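Local coordinates for Lysine/ornithine decarboxylase (Selenomonas ruminantium, PDB 5GJO), which decarboxylates L-lysine and L-ornithine with similar efficiency, giving cadaverine and putrescine, with pyridoxal 5'-phosphate as cofactor, at residues A[13-18]-A[373-378]; A[20-25]-A[365-370]; A[26-31]-A[369-374]; A[266-271]-A[286-291]. The protein carries 2 engineered substitutions. One frame throughout, in Å; residues are numbered along the deposited sequence.

Contact 1 of 4, residues A[13-18]-A[373-378]; sequences KTLAKR and EDQPEY
Arg18 and Glu377 meet end-on in a two-pronged salt bridge. NH1 of Arg18 lies 2.8 Å from OE1 of Glu377, and NH2 of Arg18 lies 3.0 Å from OE2 of Glu377. The second bond is the straighter (166° at the hydrogen) and uses the syn lone pair of OE2. With guanidinium and carboxylate planes 30° apart, the pairing is close to flat. OE2 of Glu377 accepts a further hydrogen bond from OG1 of Thr14 at 2.7 Å, on its anti lone pair, so two donors hold this oxygen from its two sides. NH1 of Arg18 also donates to OE1 of Gln375 (2.9 Å), whose amide is nearly coplanar with the guanidinium, and a water ties NE of Arg18 to the same amide oxygen. Apolar groups close the arrangement: CD of Pro376 sits 3.7 Å above one guanidinium face, near its rim, while CD2 of Leu15 lies beside OE1 of Glu377. The Glu377 side chain starts toward helix 9-18, and its bend at chi2 (75°) sets the carboxylate where Arg18 and Thr14 both reach it. With an alanine at Glu377, the Arg18 charge would probably lose its mate and the Thr14 hydroxyl this acceptor. Helix 9-18 is thus joined to the first turn of helix 376-384, just after the N-cap residue Gln375, by a bridge whose paired charges and neighbouring amide probably fix the guanidinium's rotation.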
loop_
_atom_site.group_PDB
_atom_site.type_symbol
_atom_site.label_atom_id
_atom_site.label_comp_id
_atom_site.label_asym_id
_atom_site.label_seq_id
_atom_site.Cartn_x
_atom_site.Cartn_y
_atom_site.Cartn_z
ATOM N N LYS A 13 25.461 11.288 -5.294
ATOM C CA LYS A 13 25.502 12.741 -5.378
ATOM C C LYS A 13 25.139 13.287 -6.789
ATOM O O LYS A 13 24.318 14.193 -6.930
ATOM C CB LYS A 13 26.908 13.199 -5.024
ATOM C CG LYS A 13 27.191 14.680 -5.157
ATOM C CD LYS A 13 28.649 15.099 -4.762
ATOM C CE LYS A 13 28.660 16.638 -4.493
ATOM N NZ LYS A 13 30.004 17.268 -4.353
ATOM N N THR A 14 25.763 12.704 -7.825
ATOM C CA THR A 14 25.556 13.159 -9.162
ATOM C C THR A 14 24.142 12.788 -9.643
ATOM O O THR A 14 23.435 13.616 -10.255
ATOM C CB THR A 14 26.671 12.733 -10.096
ATOM O OG1 THR A 14 26.756 11.317 -10.274
ATOM C CG2 THR A 14 28.087 13.321 -9.535
ATOM N N LEU A 15 23.698 11.586 -9.302
ATOM C CA LEU A 15 22.339 11.192 -9.673
ATOM C C LEU A 15 21.326 12.158 -9.060
ATOM O O LEU A 15 20.375 12.608 -9.715
ATOM C CB LEU A 15 22.055 9.718 -9.266
ATOM C CG LEU A 15 22.712 8.667 -10.174
ATOM C CD1 LEU A 15 22.775 7.342 -9.413
ATOM C CD2 LEU A 15 21.831 8.511 -11.414
ATOM N N ALA A 16 21.476 12.423 -7.770
ATOM C CA ALA A 16 20.453 13.242 -7.043
ATOM C C ALA A 16 20.532 14.725 -7.390
ATOM O O ALA A 16 19.542 15.452 -7.220
ATOM C CB ALA A 16 20.588 13.012 -5.545
ATOM N N LYS A 17 21.661 15.179 -7.893
ATOM C CA LYS A 17 21.734 16.530 -8.425
ATOM C C LYS A 17 20.843 16.683 -9.654
ATOM O O LYS A 17 20.228 17.695 -9.867
ATOM C CB LYS A 17 23.155 16.845 -8.837
ATOM C CG LYS A 17 23.817 17.919 -8.027
ATOM C CD LYS A 17 25.228 18.182 -8.531
ATOM C CE LYS A 17 26.292 17.928 -7.466
ATOM N NZ LYS A 17 27.481 17.186 -7.999
ATOM N N ARG A 18 20.910 15.670 -10.500
ATOM C CA ARG A 18 20.130 15.550 -11.720
ATOM C C ARG A 18 18.648 15.211 -11.581
ATOM O O ARG A 18 17.823 15.733 -12.287
ATOM C CB ARG A 18 20.812 14.587 -12.668
ATOM C CG ARG A 18 20.281 14.619 -14.065
ATOM C CD ARG A 18 21.239 13.900 -14.996
ATOM N NE ARG A 18 21.286 12.468 -14.773
ATOM C CZ ARG A 18 22.307 11.813 -14.228
ATOM N NH1 ARG A 18 22.233 10.518 -14.089
ATOM N NH2 ARG A 18 23.387 12.447 -13.821
ATOM N N GLU A 373 21.729 1.918 -16.627
ATOM C CA GLU A 373 22.541 1.761 -17.877
ATOM C C GLU A 373 22.235 2.898 -18.878
ATOM O O GLU A 373 23.007 3.070 -19.852
ATOM C CB GLU A 373 22.296 0.383 -18.527
ATOM C CG GLU A 373 22.916 -0.794 -17.866
ATOM C CD GLU A 373 22.264 -1.196 -16.582
ATOM O OE1 GLU A 373 22.914 -2.018 -15.921
ATOM O OE2 GLU A 373 21.128 -0.707 -16.263
ATOM N N ASP A 374 21.209 3.684 -18.618
ATOM C CA ASP A 374 20.927 4.846 -19.443
ATOM C C ASP A 374 21.560 6.131 -18.890
ATOM O O ASP A 374 21.330 7.192 -19.408
ATOM C CB ASP A 374 19.428 5.038 -19.627
ATOM C CG ASP A 374 18.808 3.958 -20.480
ATOM O OD1 ASP A 374 19.537 3.366 -21.266
ATOM O OD2 ASP A 374 17.609 3.709 -20.349
ATOM N N GLN A 375 22.317 6.003 -17.814
ATOM C CA GLN A 375 22.840 7.187 -17.093
ATOM C C GLN A 375 24.326 7.283 -17.311
ATOM O O GLN A 375 24.954 6.331 -17.494
ATOM C CB GLN A 375 22.667 7.111 -15.558
ATOM C CG GLN A 375 21.226 6.780 -15.143
ATOM C CD GLN A 375 20.220 7.711 -15.733
ATOM O OE1 GLN A 375 20.367 8.948 -15.682
ATOM N NE2 GLN A 375 19.153 7.146 -16.253
ATOM N N PRO A 376 24.866 8.503 -17.270
ATOM C CA PRO A 376 26.284 8.651 -17.480
ATOM C C PRO A 376 27.099 8.004 -16.405
ATOM O O PRO A 376 28.221 7.621 -16.649
ATOM C CB PRO A 376 26.521 10.165 -17.438
ATOM C CG PRO A 376 25.316 10.787 -16.863
ATOM C CD PRO A 376 24.184 9.822 -17.186
ATOM N N GLU A 377 26.574 7.840 -15.218
ATOM C CA GLU A 377 27.324 7.126 -14.168
ATOM C C GLU A 377 27.676 5.684 -14.538
ATOM O O GLU A 377 28.731 5.186 -14.151
ATOM C CB GLU A 377 26.558 7.117 -12.842
ATOM C CG GLU A 377 26.392 8.480 -12.192
ATOM C CD GLU A 377 25.365 9.454 -12.810
ATOM O OE1 GLU A 377 24.575 9.058 -13.696
ATOM O OE2 GLU A 377 25.279 10.682 -12.387
ATOM N N TYR A 378 26.814 4.985 -15.266
ATOM C CA TYR A 378 27.115 3.637 -15.761
ATOM C C TYR A 378 28.216 3.660 -16.743
ATOM O O TYR A 378 29.184 2.872 -16.662
ATOM C CB TYR A 378 25.857 3.041 -16.390
ATOM C CG TYR A 378 26.065 1.742 -17.020
ATOM C CD1 TYR A 378 26.283 0.559 -16.246
ATOM C CD2 TYR A 378 26.091 1.648 -18.413
ATOM C CE1 TYR A 378 26.464 -0.691 -16.899
ATOM C CE2 TYR A 378 26.353 0.442 -19.036
ATOM C CZ TYR A 378 26.467 -0.722 -18.295
ATOM O OH TYR A 378 26.665 -1.934 -18.927
HETATM O O HOH W 1 18.957 11.238 -15.864
#

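Contact 2 of 4, residues A[20-25]-A[365-370]; sequences PTPFLV and YLAPTI
Leu24 and Ile370 join strands 23-26 and 369-371 as parallel neighbours in the mixed sheet of the beta domain that stands beside the PLP-binding TIM barrel in this class-II decarboxylase family. The ladder is tight: Leu24 N donates to Pro368 O at 2.9 Å, and Ile370 N donates to Leu24 O at 2.7 Å with an angle of 170° at the hydrogen. CA of Val25 then approaches Ile370 O at 3.4 Å in a CA-H...O contact, which agrees with the pairing of Val25 with Ile370. On the sheet face bearing these two residues, CG1 of Ile370 reaches CD1 of the Phe23 ring at 3.8 Å, an oblique approach. The ring is brought alongside because Phe23 CG stands between its own backbone N and carbonyl carbon (chi1 58°). Leu24 and Thr369 occupy the other face, where CD1 of Leu24 lies 3.6 Å from OG1 of Thr369, the two chains crossing at a slant. Ahead of the strands, side chains meet less closely: Pro22, which follows a cis peptide bond, and Ala367 touch through ring CG and methyl CB at 4.2 Å. Arg101 of the second subunit packs on Pro20, Pro22 and Tyr365, so this end borders the dimer interface. The solvent side belongs to the exposed Pro368, whose ring CG lies 4.1 Å from CB of Phe23.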
loop_
_atom_site.group_PDB
_atom_site.type_symbol
_atom_site.label_atom_id
_atom_site.label_comp_id
_atom_site.label_asym_id
_atom_site.label_seq_id
_atom_site.Cartn_x
_atom_site.Cartn_y
_atom_site.Cartn_z
ATOM N N PRO A 20 15.275 14.542 -9.044
ATOM C CA PRO A 20 14.731 14.751 -7.710
ATOM C C PRO A 20 14.400 13.475 -6.959
ATOM O O PRO A 20 13.770 12.560 -7.489
ATOM C CB PRO A 20 13.392 15.499 -7.936
ATOM C CG PRO A 20 13.270 15.727 -9.376
ATOM C CD PRO A 20 14.346 14.987 -10.132
ATOM N N THR A 21 14.800 13.442 -5.716
ATOM C CA THR A 21 14.499 12.347 -4.837
ATOM C C THR A 21 13.040 12.347 -4.453
ATOM O O THR A 21 12.445 13.437 -4.391
ATOM C CB THR A 21 15.365 12.384 -3.579
ATOM O OG1 THR A 21 15.241 13.633 -2.908
ATOM C CG2 THR A 21 16.794 12.121 -3.922
ATOM N N PRO A 22 12.480 11.210 -4.048
ATOM C CA PRO A 22 13.109 9.906 -4.043
ATOM C C PRO A 22 13.042 9.273 -5.436
ATOM O O PRO A 22 12.085 9.479 -6.246
ATOM C CB PRO A 22 12.205 9.129 -3.093
ATOM C CG PRO A 22 10.853 9.773 -3.318
ATOM C CD PRO A 22 11.121 11.175 -3.533
ATOM N N PHE A 23 13.987 8.402 -5.721
ATOM C CA PHE A 23 13.926 7.547 -6.883
ATOM C C PHE A 23 14.627 6.266 -6.663
ATOM O O PHE A 23 15.595 6.215 -5.843
ATOM C CB PHE A 23 14.511 8.284 -8.100
ATOM C CG PHE A 23 15.944 8.745 -7.934
ATOM C CD1 PHE A 23 17.009 7.950 -8.324
ATOM C CD2 PHE A 23 16.206 9.992 -7.427
ATOM C CE1 PHE A 23 18.321 8.418 -8.147
ATOM C CE2 PHE A 23 17.492 10.447 -7.277
ATOM C CZ PHE A 23 18.523 9.626 -7.599
ATOM N N LEU A 24 14.203 5.245 -7.401
ATOM C CA LEU A 24 14.904 3.976 -7.460
ATOM C C LEU A 24 15.849 3.952 -8.620
ATOM O O LEU A 24 15.565 4.546 -9.669
ATOM C CB LEU A 24 13.935 2.823 -7.597
ATOM C CG LEU A 24 12.973 2.643 -6.398
ATOM C CD1 LEU A 24 11.745 1.912 -6.814
ATOM C CD2 LEU A 24 13.603 1.888 -5.253
ATOM N N VAL A 25 16.935 3.214 -8.502
ATOM C CA VAL A 25 17.877 3.024 -9.594
ATOM C C VAL A 25 18.061 1.509 -9.803
ATOM O O VAL A 25 18.444 0.777 -8.826
ATOM C CB VAL A 25 19.248 3.668 -9.306
ATOM C CG1 VAL A 25 20.219 3.406 -10.430
ATOM C CG2 VAL A 25 19.128 5.162 -8.959
ATOM N N TYR A 365 3.860 11.424 -5.080
ATOM C CA TYR A 365 4.049 10.658 -6.307
ATOM C C TYR A 365 4.677 9.307 -6.048
ATOM O O TYR A 365 5.444 9.154 -5.040
ATOM C CB TYR A 365 4.978 11.392 -7.249
ATOM C CG TYR A 365 4.463 12.772 -7.494
ATOM C CD1 TYR A 365 3.171 12.980 -8.042
ATOM C CD2 TYR A 365 5.211 13.878 -7.102
ATOM C CE1 TYR A 365 2.680 14.288 -8.259
ATOM C CE2 TYR A 365 4.730 15.181 -7.291
ATOM C CZ TYR A 365 3.477 15.379 -7.887
ATOM O OH TYR A 365 3.079 16.698 -8.076
ATOM N N LEU A 366 4.440 8.362 -6.949
ATOM C CA LEU A 366 5.209 7.089 -6.913
ATOM C C LEU A 366 6.689 7.380 -7.244
ATOM O O LEU A 366 7.020 8.023 -8.247
ATOM C CB LEU A 366 4.660 6.073 -7.853
ATOM C CG LEU A 366 3.175 5.726 -7.656
ATOM C CD1 LEU A 366 2.646 4.826 -8.740
ATOM C CD2 LEU A 366 2.948 5.078 -6.259
ATOM N N ALA A 367 7.627 6.920 -6.466
ATOM C CA ALA A 367 9.041 7.078 -6.844
ATOM C C ALA A 367 9.297 6.335 -8.141
ATOM O O ALA A 367 8.902 5.174 -8.259
ATOM C CB ALA A 367 9.957 6.538 -5.761
ATOM N N PRO A 368 9.949 7.021 -9.122
ATOM C CA PRO A 368 10.184 6.341 -10.400
ATOM C C PRO A 368 11.393 5.414 -10.342
ATOM O O PRO A 368 12.226 5.562 -9.445
ATOM C CB PRO A 368 10.513 7.513 -11.345
ATOM C CG PRO A 368 11.178 8.535 -10.440
ATOM C CD PRO A 368 10.421 8.435 -9.118
ATOM N N THR A 369 11.472 4.479 -11.291
ATOM C CA THR A 369 12.600 3.561 -11.419
ATOM C C THR A 369 13.443 4.048 -12.577
ATOM O O THR A 369 12.985 4.040 -13.735
ATOM C CB THR A 369 12.122 2.125 -11.607
ATOM O OG1 THR A 369 11.451 1.753 -10.404
ATOM C CG2 THR A 369 13.270 1.213 -11.756
ATOM N N ILE A 370 14.623 4.518 -12.248
ATOM C CA ILE A 370 15.627 5.061 -13.183
ATOM C C ILE A 370 16.487 3.878 -13.649
ATOM O O ILE A 370 16.882 3.029 -12.827
ATOM C CB ILE A 370 16.527 6.100 -12.472
ATOM C CG1 ILE A 370 15.699 7.233 -11.848
ATOM C CG2 ILE A 370 17.611 6.670 -13.364
ATOM C CD1 ILE A 370 14.743 7.921 -12.800
#

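Contact 3 of 4, residues A[26-31]-A[369-374]; sequences ASLDKV and TIIFED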
loop_
_atom_site.group_PDB
_atom_site.type_symbol
_atom_site.label_atom_id
_atom_site.label_comp_id
_atom_site.label_asym_id
_atom_site.label_seq_id
_atom_site.Cartn_x
_atom_site.Cartn_y
_atom_site.Cartn_z
ATOM N N ALA A 26 17.695 1.011 -10.961
ATOM C CA ALA A 26 17.774 -0.374 -11.352
ATOM C C ALA A 26 18.897 -0.673 -12.300
ATOM O O ALA A 26 19.017 0.009 -13.376
ATOM C CB ALA A 26 16.487 -0.818 -12.008
ATOM N N SER A 27 19.660 -1.731 -11.997
ATOM C CA SER A 27 20.756 -2.162 -12.888
ATOM C C SER A 27 20.327 -3.368 -13.729
ATOM O O SER A 27 20.096 -4.457 -13.227
ATOM C CB SER A 27 22.011 -2.478 -12.107
ATOM O OG SER A 27 22.955 -3.243 -12.894
ATOM N N LEU A 28 20.159 -3.127 -15.015
ATOM C CA LEU A 28 19.792 -4.210 -15.951
ATOM C C LEU A 28 20.893 -5.238 -15.970
ATOM O O LEU A 28 20.632 -6.449 -16.106
ATOM C CB LEU A 28 19.569 -3.633 -17.338
ATOM C CG LEU A 28 18.359 -2.750 -17.484
ATOM C CD1 LEU A 28 18.224 -2.227 -18.920
ATOM C CD2 LEU A 28 17.011 -3.323 -17.011
ATOM N N ASP A 29 22.155 -4.792 -15.928
ATOM C CA ASP A 29 23.265 -5.744 -15.946
ATOM C C ASP A 29 23.200 -6.692 -14.733
ATOM O O ASP A 29 23.496 -7.887 -14.865
ATOM C CB ASP A 29 24.626 -5.103 -15.980
ATOM C CG ASP A 29 24.985 -4.471 -17.353
ATOM O OD1 ASP A 29 24.143 -4.463 -18.286
ATOM O OD2 ASP A 29 26.103 -3.884 -17.370
ATOM N N LYS A 30 22.741 -6.181 -13.582
ATOM C CA LYS A 30 22.679 -7.053 -12.395
ATOM C C LYS A 30 21.458 -7.985 -12.561
ATOM O O LYS A 30 21.590 -9.189 -12.160
ATOM C CB LYS A 30 22.503 -6.269 -11.079
ATOM C CG LYS A 30 22.442 -7.135 -9.814
ATOM C CD LYS A 30 23.647 -8.041 -9.555
ATOM C CE LYS A 30 23.330 -8.876 -8.332
ATOM N NZ LYS A 30 24.182 -10.048 -8.266
ATOM N N VAL A 31 20.356 -7.510 -13.138
ATOM C CA VAL A 31 19.224 -8.447 -13.434
ATOM C C VAL A 31 19.715 -9.579 -14.345
ATOM O O VAL A 31 19.483 -10.771 -14.126
ATOM C CB VAL A 31 18.002 -7.750 -14.011
ATOM C CG1 VAL A 31 16.952 -8.763 -14.422
ATOM C CG2 VAL A 31 17.441 -6.770 -12.943
ATOM N N THR A 369 11.472 4.479 -11.291
ATOM C CA THR A 369 12.600 3.561 -11.419
ATOM C C THR A 369 13.443 4.048 -12.577
ATOM O O THR A 369 12.985 4.040 -13.735
ATOM C CB THR A 369 12.122 2.125 -11.607
ATOM O OG1 THR A 369 11.451 1.753 -10.404
ATOM C CG2 THR A 369 13.270 1.213 -11.756
ATOM N N ILE A 370 14.623 4.518 -12.248
ATOM C CA ILE A 370 15.627 5.061 -13.183
ATOM C C ILE A 370 16.487 3.878 -13.649
ATOM O O ILE A 370 16.882 3.029 -12.827
ATOM C CB ILE A 370 16.527 6.100 -12.472
ATOM C CG1 ILE A 370 15.699 7.233 -11.848
ATOM C CG2 ILE A 370 17.611 6.670 -13.364
ATOM C CD1 ILE A 370 14.743 7.921 -12.800
ATOM N N ILE A 371 16.688 3.762 -14.953
ATOM C CA ILE A 371 17.501 2.707 -15.519
ATOM C C ILE A 371 18.970 3.139 -15.479
ATOM O O ILE A 371 19.369 4.068 -16.167
ATOM C CB ILE A 371 17.085 2.287 -16.944
ATOM C CG1 ILE A 371 15.587 1.948 -17.002
ATOM C CG2 ILE A 371 17.959 1.160 -17.469
ATOM C CD1 ILE A 371 15.198 0.882 -15.982
ATOM N N PHE A 372 19.765 2.437 -14.709
ATOM C CA PHE A 372 21.147 2.821 -14.459
ATOM C C PHE A 372 21.994 2.845 -15.745
ATOM O O PHE A 372 22.759 3.771 -16.008
ATOM C CB PHE A 372 21.810 1.887 -13.459
ATOM C CG PHE A 372 23.172 2.319 -13.000
ATOM C CD1 PHE A 372 23.336 3.546 -12.447
ATOM C CD2 PHE A 372 24.229 1.512 -13.106
ATOM C CE1 PHE A 372 24.582 3.979 -11.983
ATOM C CE2 PHE A 372 25.490 1.920 -12.643
ATOM C CZ PHE A 372 25.670 3.148 -12.101
ATOM N N GLU A 373 21.729 1.918 -16.627
ATOM C CA GLU A 373 22.541 1.761 -17.877
ATOM C C GLU A 373 22.235 2.898 -18.878
ATOM O O GLU A 373 23.007 3.070 -19.852
ATOM C CB GLU A 373 22.296 0.383 -18.527
ATOM C CG GLU A 373 22.916 -0.794 -17.866
ATOM C CD GLU A 373 22.264 -1.196 -16.582
ATOM O OE1 GLU A 373 22.914 -2.018 -15.921
ATOM O OE2 GLU A 373 21.128 -0.707 -16.263
ATOM N N ASP A 374 21.209 3.684 -18.618
ATOM C CA ASP A 374 20.927 4.846 -19.443
ATOM C C ASP A 374 21.560 6.131 -18.890
ATOM O O ASP A 374 21.330 7.192 -19.408
ATOM C CB ASP A 374 19.428 5.038 -19.627
ATOM C CG ASP A 374 18.808 3.958 -20.480
ATOM O OD1 ASP A 374 19.537 3.366 -21.266
ATOM O OD2 ASP A 374 17.609 3.709 -20.349
#
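Glu373 turns its carboxylate onto the first turn of helix 28-41 and accepts two backbone N-H groups there. OE2 of Glu373 takes Leu28 N at 2.9 Å, on its syn side but 35° out of the carboxylate plane. OE1 of Glu373 takes Asp29 N, also at 2.9 Å, from well above that plane (58°), although the bond is nearly straight at the hydrogen. Ser27, the N-cap, serves the next donor: its OG accepts Lys30 N at 3.0 Å, being turned away from its own backbone N (chi1 164°). One side chain from each segment therefore occupies the helix start. Before the helix, the parallel ladder makes its last exchanges, Ala26 N to Ile370 O and Phe372 N to Ala26 O, each 2.9 Å and almost straight, so both polar backbone atoms of Ala26 are satisfied by the neighbouring strand. Apolar contacts flank these bonds: CB of Ala26 meets CG2 of Thr369, and CD1 of Leu28 touches CG2 of Ile371 at 3.7 Å. OD1 of Asp29 stands only 3.6 Å from OE1 of Glu373, a like-charged approach, while OD2 of Asp29 is held by the hydroxyl of Tyr378. A glutamine in place of Glu373, with an NH2 where one carboxylate oxygen was, would probably leave either Leu28 N or Asp29 N without its acceptor. The helix dipole and these N-H groups probably stabilise the carboxylate, offsetting some of the repulsion from Asp29, and so fasten the segment after strand 369-371 to the beginning of helix 28-41.

Contact 4 of 4, residues A[266-271]-A[286-291]; sequences VNLVTS and LDEGIY
OD1 of Asp287 is gripped by two donors of strand 266-276: the hydroxyl OG1 of Thr270 at 2.7 Å and the amide Ser271 N at 3.0 Å. Both come from the same face of the carboxylate, the hydroxyl on the anti side and 24° out of plane, the amide higher above it (51°). The carboxylate folds back to meet them because Asp287 CG stands between its backbone N and carbonyl carbon (chi1 63°). A return bond, Asp287 N to Ser271 O at 3.0 Å, closes a compact backbone and side-chain clasp, and CA of Leu286 adds a CA-H...O contact of 3.3 Å to Ser271 O. The other oxygen of Asp287, OD2, bonds to the hydroxyl of Thr21, which also pairs with OG of Ser271. Carbon contacts extend the contact further: CD1 of Leu286 lies 4.1 Å from CG2 of Thr270, and CD2 of Leu268 reaches CG of Glu288 at 4.0 Å, while OE1 of Glu288 turns to Cys293 N. The clasp thus stands where antiparallel strand 283-286 gives way to the loop leading to helix 296-299, on a strand 266-276 that is further bordered by strands 23-26 and 344-347.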
loop_
_atom_site.group_PDB
_atom_site.type_symbol
_atom_site.label_atom_id
_atom_site.label_comp_id
_atom_site.label_asym_id
_atom_site.label_seq_id
_atom_site.Cartn_x
_atom_site.Cartn_y
_atom_site.Cartn_z
ATOM N N VAL A 266 18.477 -3.200 -7.422
ATOM C CA VAL A 266 17.806 -1.923 -7.309
ATOM C C VAL A 266 18.205 -1.240 -5.990
ATOM O O VAL A 266 18.305 -1.940 -4.939
ATOM C CB VAL A 266 16.288 -2.083 -7.418
ATOM C CG1 VAL A 266 15.606 -0.726 -7.377
ATOM C CG2 VAL A 266 15.887 -2.859 -8.649
ATOM N N ASN A 267 18.465 0.060 -6.028
ATOM C CA ASN A 267 18.750 0.862 -4.845
ATOM C C ASN A 267 17.732 2.005 -4.807
ATOM O O ASN A 267 17.278 2.435 -5.819
ATOM C CB ASN A 267 20.141 1.511 -4.873
ATOM C CG ASN A 267 21.299 0.533 -4.730
ATOM O OD1 ASN A 267 22.445 0.946 -4.723
ATOM N ND2 ASN A 267 21.003 -0.747 -4.623
ATOM N N LEU A 268 17.387 2.454 -3.613
ATOM C CA LEU A 268 16.623 3.672 -3.398
ATOM C C LEU A 268 17.489 4.796 -2.959
ATOM O O LEU A 268 18.348 4.642 -2.005
ATOM C CB LEU A 268 15.567 3.482 -2.312
ATOM C CG LEU A 268 14.783 4.697 -1.889
ATOM C CD1 LEU A 268 13.793 5.124 -2.968
ATOM C CD2 LEU A 268 14.015 4.266 -0.627
ATOM N N VAL A 269 17.297 5.954 -3.570
ATOM C CA VAL A 269 17.960 7.211 -3.142
ATOM C C VAL A 269 16.892 8.173 -2.623
ATOM O O VAL A 269 15.919 8.499 -3.343
ATOM C CB VAL A 269 18.724 7.906 -4.274
ATOM C CG1 VAL A 269 19.476 9.113 -3.740
ATOM C CG2 VAL A 269 19.744 6.917 -4.918
ATOM N N THR A 270 17.057 8.573 -1.396
ATOM C CA THR A 270 16.091 9.418 -0.699
ATOM C C THR A 270 16.803 10.520 0.040
ATOM O O THR A 270 17.914 10.303 0.576
ATOM C CB THR A 270 15.110 8.572 0.115
ATOM O OG1 THR A 270 14.217 9.421 0.836
ATOM C CG2 THR A 270 15.817 7.719 1.120
ATOM N N SER A 271 16.187 11.692 0.117
ATOM C CA SER A 271 16.790 12.836 0.841
ATOM C C SER A 271 16.205 13.001 2.237
ATOM O O SER A 271 14.991 12.772 2.458
ATOM C CB SER A 271 16.554 14.150 0.102
ATOM O OG SER A 271 17.202 14.124 -1.144
ATOM N N LEU A 286 12.685 11.455 5.957
ATOM C CA LEU A 286 13.048 11.196 4.542
ATOM C C LEU A 286 11.913 11.487 3.583
ATOM O O LEU A 286 10.814 11.544 4.027
ATOM C CB LEU A 286 13.474 9.714 4.356
ATOM C CG LEU A 286 14.598 9.276 5.332
ATOM C CD1 LEU A 286 14.898 7.812 5.079
ATOM C CD2 LEU A 286 15.817 10.130 5.086
ATOM N N ASP A 287 12.214 11.688 2.287
ATOM C CA ASP A 287 11.222 11.892 1.300
ATOM C C ASP A 287 10.600 10.648 0.684
ATOM O O ASP A 287 9.724 10.791 -0.187
ATOM C CB ASP A 287 11.570 12.979 0.286
ATOM C CG ASP A 287 12.822 12.674 -0.557
ATOM O OD1 ASP A 287 13.327 11.535 -0.589
ATOM O OD2 ASP A 287 13.292 13.633 -1.248
ATOM N N GLU A 288 10.934 9.500 1.205
ATOM C CA GLU A 288 10.297 8.244 0.914
ATOM C C GLU A 288 9.970 7.539 2.211
ATOM O O GLU A 288 10.768 7.559 3.146
ATOM C CB GLU A 288 11.130 7.357 -0.011
ATOM C CG GLU A 288 10.421 6.098 -0.536
ATOM C CD GLU A 288 9.398 6.315 -1.649
ATOM O OE1 GLU A 288 8.914 5.291 -2.168
ATOM O OE2 GLU A 288 9.123 7.504 -2.041
ATOM N N GLY A 289 8.854 6.845 2.274
ATOM C CA GLY A 289 8.457 6.191 3.566
ATOM C C GLY A 289 7.609 4.922 3.375
ATOM O O GLY A 289 7.584 4.258 2.292
ATOM N N ILE A 290 6.883 4.598 4.435
ATOM C CA ILE A 290 6.185 3.328 4.581
ATOM C C ILE A 290 4.985 3.199 3.646
ATOM O O ILE A 290 4.553 2.069 3.368
ATOM C CB ILE A 290 5.803 3.099 6.036
ATOM C CG1 ILE A 290 5.640 1.593 6.301
ATOM C CG2 ILE A 290 4.523 3.864 6.371
ATOM C CD1 ILE A 290 5.608 1.225 7.743
ATOM N N TYR A 291 4.528 4.316 3.072
ATOM C CA TYR A 291 3.484 4.263 2.057
ATOM C C TYR A 291 4.037 4.246 0.645
ATOM O O TYR A 291 3.264 4.259 -0.301
ATOM C CB TYR A 291 2.515 5.412 2.183
ATOM C CG TYR A 291 1.600 5.301 3.377
ATOM C CD1 TYR A 291 0.444 4.555 3.285
ATOM C CD2 TYR A 291 1.866 5.978 4.585
ATOM C CE1 TYR A 291 -0.415 4.446 4.365
ATOM C CE2 TYR A 291 0.973 5.842 5.685
ATOM C CZ TYR A 291 -0.150 5.104 5.526
ATOM O OH TYR A 291 -1.098 4.973 6.559
#

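How the contacts relate
Contacts 1, 2 and 3 run along one piece of chain: residues 365-378 cross from strand 369-371 into helix 376-384, while the opposing segments follow from helix 9-18 through strand 23-26 into helix 28-41. Contacts 2 and 3 share Thr369 and Ile370, their centres about 13 Å apart; contacts 1 and 3 share Glu373 and Asp374, their centres about 11 Å apart. Contact 4 lies nearest to contact 2, about 8 Å between centres, and both border the second subunit. CB of Leu15 touches CZ of Phe23 at 3.9 Å, linking contacts 1 and 2. All four lie away from the pyridoxal phosphate pocket; contacts 2, 3 and 4 reach the same mixed sheet.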